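Long-range contacts in Tlr1789 protein (PDB 2X8X), which probably takes part in inserting or translocating proteins at the cyanobacterial outer membrane, this chain being its N-terminal region of POTRA domains: residues 81-86 with 142-147; 87-92 with 120-125. All coordinates share one frame; numbering follows the deposited sequence.

How the contacts relate
Both contacts belong to the middle of the three POTRA-type units of this chain, and their centres lie about 15 Å apart. Along the sequence 81-86 runs straight into 87-92, followed by 120-125 and then 142-147, so contact 1 brackets contact 2. Contact 1 pairs strand 81-85 with strand 144-150 in the sheet; contact 2 ties the loop leaving strand 81-85 to the C-terminal part of helix 109-125. Gln92 bridges them: its NE2 lies 2.8 Å from Val82 O and its OE1 3.1 Å from Val84 N, both probable hydrogen bonds, so the outer strand is tied to the start of helix 92-99 within the middle POTRA unit.

Contact 1: 81-86 with 142-147; sequences AVQVAG and DGVVTL
The side-chain amide of Gln83 has Val144 over one face and Thr146 at its edge. Val144 CG1 stands squarely over the flat group, 3.7 Å from Gln83 CD. Gln83 NE2 donates to Thr146 OG1 at 2.9 Å, the oxygen lying 12° out of the amide plane. With CG between the backbone N and the carbonyl carbon (chi1 57°) and the chain extended beyond it, Gln83 reaches across to the neighbouring strand, and the bond and the methyl would be expected to limit rotation of its amide. These two strands are the parallel pair of a POTRA sheet: 81-85 is an outer strand, 144-150 is the middle one, and the connection between them includes both helices and strand 132-139. The axes of segments 81-85 and 144-147 make an angle of 24°, and four of the five backbone bonds are of ordinary length. Ala81 O accepts from Val145 N at 2.9 Å, and Gln83 uses both backbone groups, N to Val145 O at 2.8 Å and O from Leu147 N at 3.0 Å. Ala85 N closes the series on Leu147 O at 2.8 Å; at the other end the hydrogen bond from Ala81 N to Gly143 O is weak. On the opposite face, Val82 CG1 meets Leu147 CD1 at 3.7 Å, and both side chains touch Phe99 of helix 92-99, while Val145 reaches Leu112 and Leu147 reaches Ile119 of helix 109-125.

Contact 2: 87-92 with 120-125; sequences NQVLTQ and NTFYRD
Leu90 meets the neighbouring rings of Phe122 and Tyr123, and no hydrogen bond joins the two segments. Its CB lies 3.2 Å from Tyr123 OH and its CD2 3.4 Å from the same oxygen, so the leucine lies against the phenol oxygen, while Leu90 CD1 touches Phe122 CD2 at 4.2 Å. Val89 adds a second contact: its CG2 lies at the edge of the Tyr123 ring, near the ring plane, 3.9 Å from CE1, and its carbonyl O rests 3.5 Å from Phe122 CZ. Phe122 CG is anti to its backbone N (chi1 164°), whereas Tyr123 CG is anti to its carbonyl carbon (chi1 -69°); by these different torsions both adjacent rings reach the loop. Behind this first shell stands Glu151. Its OE2 is hydrogen-bonded to Tyr123 OH and to the backbone N of Gln88 and Leu90, and its OE1 to Val89 N, so one carboxylate grips both the loop backbone and the phenol that packs on it. Within the loop, Asn87 ND2 donates to Leu90 O at 3.1 Å (158° at the hydrogen). Thr91 then serves as N-cap, its OG1 bonded to Lys94 N at the start of helix 92-99. The contact thus packs the strand-to-helix loop on the second helix of the POTRA domain, whose two helices cover one side of the sheet, with Val149 of strand 144-150 touching Asn87, Leu90 and Tyr123.

Contact 1: 81-86 with 142-147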
ATOM      1  N   ALA A  81      -0.395  17.246   0.360  1.00 15.06           N
ATOM      2  CA  ALA A  81       0.902  16.612   0.641  1.00 15.79           C
ATOM      3  C   ALA A  81       0.702  15.158   0.935  1.00 15.41           C
ATOM      4  O   ALA A  81      -0.404  14.715   1.419  1.00 15.86           O
ATOM      5  CB  ALA A  81       1.606  17.294   1.930  1.00 15.49           C
ATOM      6  N   VAL A  82       1.765  14.370   0.650  1.00 16.32           N
ATOM      7  CA  VAL A  82       1.722  12.950   1.060  1.00 15.55           C
ATOM      8  C   VAL A  82       3.032  12.771   1.812  1.00 16.67           C
ATOM      9  O   VAL A  82       4.057  13.172   1.300  1.00 17.40           O
ATOM     10  CB  VAL A  82       1.686  11.986  -0.125  1.00 15.48           C
ATOM     11  CG1 VAL A  82       1.620  10.488   0.369  1.00 16.03           C
ATOM     12  CG2 VAL A  82       0.470  12.325  -1.056  1.00 13.27           C
ATOM     13  N   GLN A  83       2.959  12.238   3.041  1.00 16.73           N
ATOM     14  CA  GLN A  83       4.130  12.036   3.924  1.00 18.44           C
ATOM     15  C   GLN A  83       4.155  10.540   4.335  1.00 18.35           C
ATOM     16  O   GLN A  83       3.131   9.833   4.319  1.00 17.97           O
ATOM     17  CB  GLN A  83       4.107  12.990   5.134  1.00 19.46           C
ATOM     18  CG  GLN A  83       2.884  12.878   5.945  1.00 19.22           C
ATOM     19  CD  GLN A  83       2.710  13.939   7.028  1.00 22.73           C
ATOM     20  OE1 GLN A  83       3.319  15.009   7.007  1.00 19.00           O
ATOM     21  NE2 GLN A  83       1.859  13.632   7.999  1.00 19.94           N
ATOM     22  N   VAL A  84       5.325  10.030   4.662  1.00 17.36           N
ATOM     23  CA  VAL A  84       5.400   8.619   4.934  1.00 17.51           C
ATOM     24  C   VAL A  84       6.089   8.424   6.308  1.00 17.55           C
ATOM     25  O   VAL A  84       6.991   9.191   6.678  1.00 15.90           O
ATOM     26  CB  VAL A  84       6.117   7.923   3.788  1.00 19.01           C
ATOM     27  CG1 VAL A  84       7.471   8.535   3.622  1.00 22.91           C
ATOM     28  CG2 VAL A  84       6.380   6.507   4.110  1.00 16.64           C
ATOM     29  N   ALA A  85       5.672   7.382   7.024  1.00 17.72           N
ATOM     30  CA  ALA A  85       6.362   6.945   8.235  1.00 17.73           C
ATOM     31  C   ALA A  85       7.018   5.579   8.015  1.00 18.97           C
ATOM     32  O   ALA A  85       6.409   4.686   7.408  1.00 19.61           O
ATOM     33  CB  ALA A  85       5.347   6.764   9.391  1.00 17.55           C
ATOM     34  N   GLY A  86       8.227   5.392   8.568  1.00 20.32           N
ATOM     35  CA  GLY A  86       8.873   4.073   8.621  1.00 20.95           C
ATOM     36  C   GLY A  86       9.798   3.856   7.449  1.00 21.09           C
ATOM     37  O   GLY A  86      10.319   2.750   7.217  1.00 23.15           O
ATOM     38  N   ASP A 142      -7.348  18.500   6.382  1.00 20.88           N
ATOM     39  CA  ASP A 142      -6.613  19.591   5.721  1.00 20.88           C
ATOM     40  C   ASP A 142      -5.851  19.162   4.409  1.00 20.97           C
ATOM     41  O   ASP A 142      -5.162  19.998   3.804  1.00 22.28           O
ATOM     42  CB  ASP A 142      -5.653  20.263   6.714  1.00 20.57           C
ATOM     43  CG  ASP A 142      -4.493  19.348   7.147  1.00 24.72           C
ATOM     44  OD1 ASP A 142      -4.493  18.102   6.871  1.00 21.39           O
ATOM     45  OD2 ASP A 142      -3.536  19.886   7.775  1.00 21.69           O
ATOM     46  N   GLY A 143      -5.971  17.898   3.962  1.00 19.40           N
ATOM     47  CA  GLY A 143      -5.500  17.483   2.610  1.00 18.89           C
ATOM     48  C   GLY A 143      -4.123  16.842   2.675  1.00 18.80           C
ATOM     49  O   GLY A 143      -3.463  16.707   1.679  1.00 18.29           O
ATOM     50  N   VAL A 144      -3.646  16.582   3.888  1.00 17.79           N
ATOM     51  CA  VAL A 144      -2.375  15.868   4.077  1.00 18.63           C
ATOM     52  C   VAL A 144      -2.642  14.382   4.303  1.00 18.71           C
ATOM     53  O   VAL A 144      -3.426  14.008   5.237  1.00 21.44           O
ATOM     54  CB  VAL A 144      -1.560  16.466   5.265  1.00 17.08           C
ATOM     55  CG1 VAL A 144      -0.260  15.604   5.495  1.00 17.55           C
ATOM     56  CG2 VAL A 144      -1.174  17.920   4.965  1.00 19.35           C
ATOM     57  N   VAL A 145      -2.028  13.545   3.469  1.00 18.54           N
ATOM     58  CA  VAL A 145      -2.163  12.090   3.520  1.00 17.84           C
ATOM     59  C   VAL A 145      -0.869  11.462   4.127  1.00 17.35           C
ATOM     60  O   VAL A 145       0.271  11.825   3.763  1.00 15.94           O
ATOM     61  CB  VAL A 145      -2.507  11.490   2.104  1.00 18.10           C
ATOM     62  CG1 VAL A 145      -2.558   9.888   2.092  1.00 18.39           C
ATOM     63  CG2 VAL A 145      -3.894  11.977   1.631  1.00 18.75           C
ATOM     64  N   THR A 146      -1.079  10.567   5.092  1.00 16.32           N
ATOM     65  CA  THR A 146       0.023   9.833   5.733  1.00 16.72           C
ATOM     66  C   THR A 146      -0.091   8.343   5.393  1.00 17.20           C
ATOM     67  O   THR A 146      -1.154   7.741   5.564  1.00 15.69           O
ATOM     68  CB  THR A 146      -0.027   9.987   7.313  1.00 18.72           C
ATOM     69  OG1 THR A 146       0.063  11.394   7.637  1.00 19.59           O
ATOM     70  CG2 THR A 146       1.110   9.225   7.957  1.00 15.32           C
ATOM     71  N   LEU A 147       1.013   7.825   4.878  1.00 16.32           N
ATOM     72  CA  LEU A 147       1.245   6.424   4.585  1.00 16.91           C
ATOM     73  C   LEU A 147       2.353   5.822   5.513  1.00 15.73           C
ATOM     74  O   LEU A 147       3.226   6.550   6.025  1.00 17.10           O
ATOM     75  CB  LEU A 147       1.755   6.363   3.142  1.00 15.05           C
ATOM     76  CG  LEU A 147       0.898   6.978   2.069  1.00 19.06           C
ATOM     77  CD1 LEU A 147       1.631   6.764   0.766  1.00 20.18           C
ATOM     78  CD2 LEU A 147      -0.425   6.228   2.056  1.00 23.75           C
TER

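Contact 2: 87-92 with 120-125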
ATOM      1  N   ASN A  87      10.016   4.912   6.701  1.00 22.83           N
ATOM      2  CA  ASN A  87      10.829   4.873   5.496  1.00 25.01           C
ATOM      3  C   ASN A  87      12.325   5.115   5.755  1.00 26.45           C
ATOM      4  O   ASN A  87      12.663   5.887   6.644  1.00 26.18           O
ATOM      5  CB  ASN A  87      10.351   5.956   4.572  1.00 24.61           C
ATOM      6  CG  ASN A  87      10.393   7.328   5.215  1.00 26.44           C
ATOM      7  OD1 ASN A  87       9.850   7.533   6.303  1.00 29.83           O
ATOM      8  ND2 ASN A  87      10.993   8.294   4.528  1.00 28.97           N
ATOM      9  N   GLN A  88      13.188   4.537   4.911  1.00 27.77           N
ATOM     10  CA  GLN A  88      14.659   4.705   4.983  1.00 29.54           C
ATOM     11  C   GLN A  88      15.179   4.797   3.564  1.00 27.66           C
ATOM     12  O   GLN A  88      15.635   5.841   3.152  1.00 27.87           O
ATOM     13  CB  GLN A  88      15.388   3.525   5.648  1.00 29.09           C
ATOM     14  CG  GLN A  88      15.270   3.403   7.203  1.00 38.06           C
ATOM     15  CD  GLN A  88      14.164   2.348   7.664  1.00 45.87           C
ATOM     16  OE1 GLN A  88      13.630   1.525   6.841  1.00 43.13           O
ATOM     17  NE2 GLN A  88      13.827   2.383   8.973  1.00 42.66           N
ATOM     18  N   VAL A  89      15.123   3.693   2.825  1.00 26.17           N
ATOM     19  CA  VAL A  89      15.591   3.716   1.433  1.00 25.25           C
ATOM     20  C   VAL A  89      14.646   4.421   0.478  1.00 24.59           C
ATOM     21  O   VAL A  89      15.084   4.865  -0.572  1.00 25.01           O
ATOM     22  CB  VAL A  89      15.915   2.324   0.827  1.00 24.44           C
ATOM     23  CG1 VAL A  89      17.141   1.720   1.528  1.00 26.27           C
ATOM     24  CG2 VAL A  89      14.740   1.460   0.837  1.00 22.31           C
ATOM     25  N   LEU A  90      13.363   4.488   0.839  1.00 23.81           N
ATOM     26  CA  LEU A  90      12.404   5.418   0.219  1.00 22.51           C
ATOM     27  C   LEU A  90      12.486   6.766   0.884  1.00 22.70           C
ATOM     28  O   LEU A  90      12.254   6.920   2.096  1.00 25.33           O
ATOM     29  CB  LEU A  90      10.970   4.859   0.302  1.00 22.74           C
ATOM     30  CG  LEU A  90       9.779   5.721  -0.241  1.00 22.22           C
ATOM     31  CD1 LEU A  90       9.705   5.812  -1.781  1.00 19.59           C
ATOM     32  CD2 LEU A  90       8.422   5.146   0.332  1.00 17.75           C
ATOM     33  N   THR A  91      12.890   7.771   0.142  1.00 23.95           N
ATOM     34  CA  THR A  91      13.041   9.090   0.765  1.00 23.61           C
ATOM     35  C   THR A  91      11.731   9.851   0.635  1.00 24.16           C
ATOM     36  O   THR A  91      10.951   9.636  -0.314  1.00 23.13           O
ATOM     37  CB  THR A  91      14.176   9.887   0.106  1.00 24.28           C
ATOM     38  OG1 THR A  91      13.796  10.190  -1.233  1.00 22.85           O
ATOM     39  CG2 THR A  91      15.513   9.062   0.094  1.00 25.16           C
ATOM     40  N   GLN A  92      11.471  10.749   1.602  1.00 26.67           N
ATOM     41  CA  GLN A  92      10.360  11.674   1.500  1.00 26.81           C
ATOM     42  C   GLN A  92      10.375  12.421   0.148  1.00 26.28           C
ATOM     43  O   GLN A  92       9.321  12.648  -0.432  1.00 26.25           O
ATOM     44  CB  GLN A  92      10.326  12.652   2.696  1.00 28.51           C
ATOM     45  CG  GLN A  92       9.112  13.601   2.635  1.00 28.43           C
ATOM     46  CD  GLN A  92       7.755  12.853   2.678  1.00 32.41           C
ATOM     47  OE1 GLN A  92       7.492  12.033   3.612  1.00 29.68           O
ATOM     48  NE2 GLN A  92       6.860  13.184   1.718  1.00 26.66           N
ATOM     49  N   ASN A 120       5.582   0.522  -4.148  1.00 17.46           N
ATOM     50  CA  ASN A 120       5.866  -0.941  -4.004  1.00 19.82           C
ATOM     51  C   ASN A 120       6.707  -1.392  -5.164  1.00 20.85           C
ATOM     52  O   ASN A 120       7.558  -2.265  -5.008  1.00 20.62           O
ATOM     53  CB  ASN A 120       4.568  -1.747  -3.961  1.00 19.25           C
ATOM     54  CG  ASN A 120       3.731  -1.444  -2.703  1.00 18.96           C
ATOM     55  OD1 ASN A 120       4.268  -0.941  -1.699  1.00 20.28           O
ATOM     56  ND2 ASN A 120       2.425  -1.763  -2.741  1.00 16.42           N
ATOM     57  N   THR A 121       6.512  -0.762  -6.340  1.00 21.33           N
ATOM     58  CA  THR A 121       7.363  -1.050  -7.490  1.00 19.73           C
ATOM     59  C   THR A 121       8.769  -0.499  -7.277  1.00 21.13           C
ATOM     60  O   THR A 121       9.736  -1.160  -7.616  1.00 22.41           O
ATOM     61  CB  THR A 121       6.767  -0.496  -8.831  1.00 20.39           C
ATOM     62  OG1 THR A 121       5.489  -1.092  -9.030  1.00 16.73           O
ATOM     63  CG2 THR A 121       7.648  -0.834  -9.999  1.00 20.33           C
ATOM     64  N   PHE A 122       8.911   0.689  -6.712  1.00 22.31           N
ATOM     65  CA  PHE A 122      10.240   1.160  -6.353  1.00 23.43           C
ATOM     66  C   PHE A 122      10.979   0.136  -5.454  1.00 24.66           C
ATOM     67  O   PHE A 122      12.112  -0.257  -5.770  1.00 24.63           O
ATOM     68  CB  PHE A 122      10.216   2.534  -5.718  1.00 23.41           C
ATOM     69  CG  PHE A 122      11.507   2.895  -5.000  1.00 27.02           C
ATOM     70  CD1 PHE A 122      12.566   3.502  -5.710  1.00 30.05           C
ATOM     71  CD2 PHE A 122      11.665   2.611  -3.631  1.00 24.81           C
ATOM     72  CE1 PHE A 122      13.785   3.847  -5.054  1.00 29.29           C
ATOM     73  CE2 PHE A 122      12.867   2.923  -2.946  1.00 25.57           C
ATOM     74  CZ  PHE A 122      13.941   3.548  -3.658  1.00 30.88           C
ATOM     75  N   TYR A 123      10.345  -0.354  -4.401  1.00 23.57           N
ATOM     76  CA  TYR A 123      11.031  -1.396  -3.602  1.00 24.94           C
ATOM     77  C   TYR A 123      11.403  -2.626  -4.430  1.00 26.07           C
ATOM     78  O   TYR A 123      12.535  -3.099  -4.371  1.00 26.18           O
ATOM     79  CB  TYR A 123      10.137  -1.854  -2.446  1.00 22.17           C
ATOM     80  CG  TYR A 123       9.967  -0.751  -1.383  1.00 19.98           C
ATOM     81  CD1 TYR A 123      11.077  -0.185  -0.757  1.00 18.18           C
ATOM     82  CD2 TYR A 123       8.692  -0.315  -0.961  1.00 17.12           C
ATOM     83  CE1 TYR A 123      10.933   0.851   0.248  1.00 14.92           C
ATOM     84  CE2 TYR A 123       8.553   0.723   0.062  1.00 16.45           C
ATOM     85  CZ  TYR A 123       9.663   1.279   0.637  1.00 18.55           C
ATOM     86  OH  TYR A 123       9.595   2.267   1.619  1.00 20.14           O
ATOM     87  N   ARG A 124      10.442  -3.162  -5.151  1.00 26.38           N
ATOM     88  CA  ARG A 124      10.627  -4.448  -5.810  1.00 30.56           C
ATOM     89  C   ARG A 124      11.659  -4.377  -6.892  1.00 30.47           C
ATOM     90  O   ARG A 124      12.422  -5.290  -7.036  1.00 31.11           O
ATOM     91  CB  ARG A 124       9.310  -4.912  -6.420  1.00 31.62           C
ATOM     92  CG  ARG A 124       9.070  -6.417  -6.434  1.00 37.30           C
ATOM     93  CD  ARG A 124       7.587  -6.688  -6.833  1.00 43.38           C
ATOM     94  NE  ARG A 124       7.208  -5.814  -7.950  1.00 45.39           N
ATOM     95  CZ  ARG A 124       6.242  -4.880  -7.930  1.00 47.54           C
ATOM     96  NH1 ARG A 124       5.437  -4.677  -6.851  1.00 43.23           N
ATOM     97  NH2 ARG A 124       6.077  -4.157  -9.041  1.00 43.03           N
ATOM     98  N   ASP A 125      11.689  -3.285  -7.639  1.00 31.51           N
ATOM     99  CA  ASP A 125      12.609  -3.164  -8.777  1.00 31.57           C
ATOM    100  C   ASP A 125      14.042  -2.878  -8.316  1.00 31.06           C
ATOM    101  O   ASP A 125      14.979  -3.194  -9.027  1.00 31.48           O
ATOM    102  CB  ASP A 125      12.163  -2.055  -9.769  1.00 31.95           C
ATOM    103  CG  ASP A 125      10.952  -2.477 -10.662  1.00 33.67           C
ATOM    104  OD1 ASP A 125      10.383  -3.619 -10.503  1.00 32.39           O
ATOM    105  OD2 ASP A 125      10.562  -1.622 -11.504  1.00 34.46           O
TER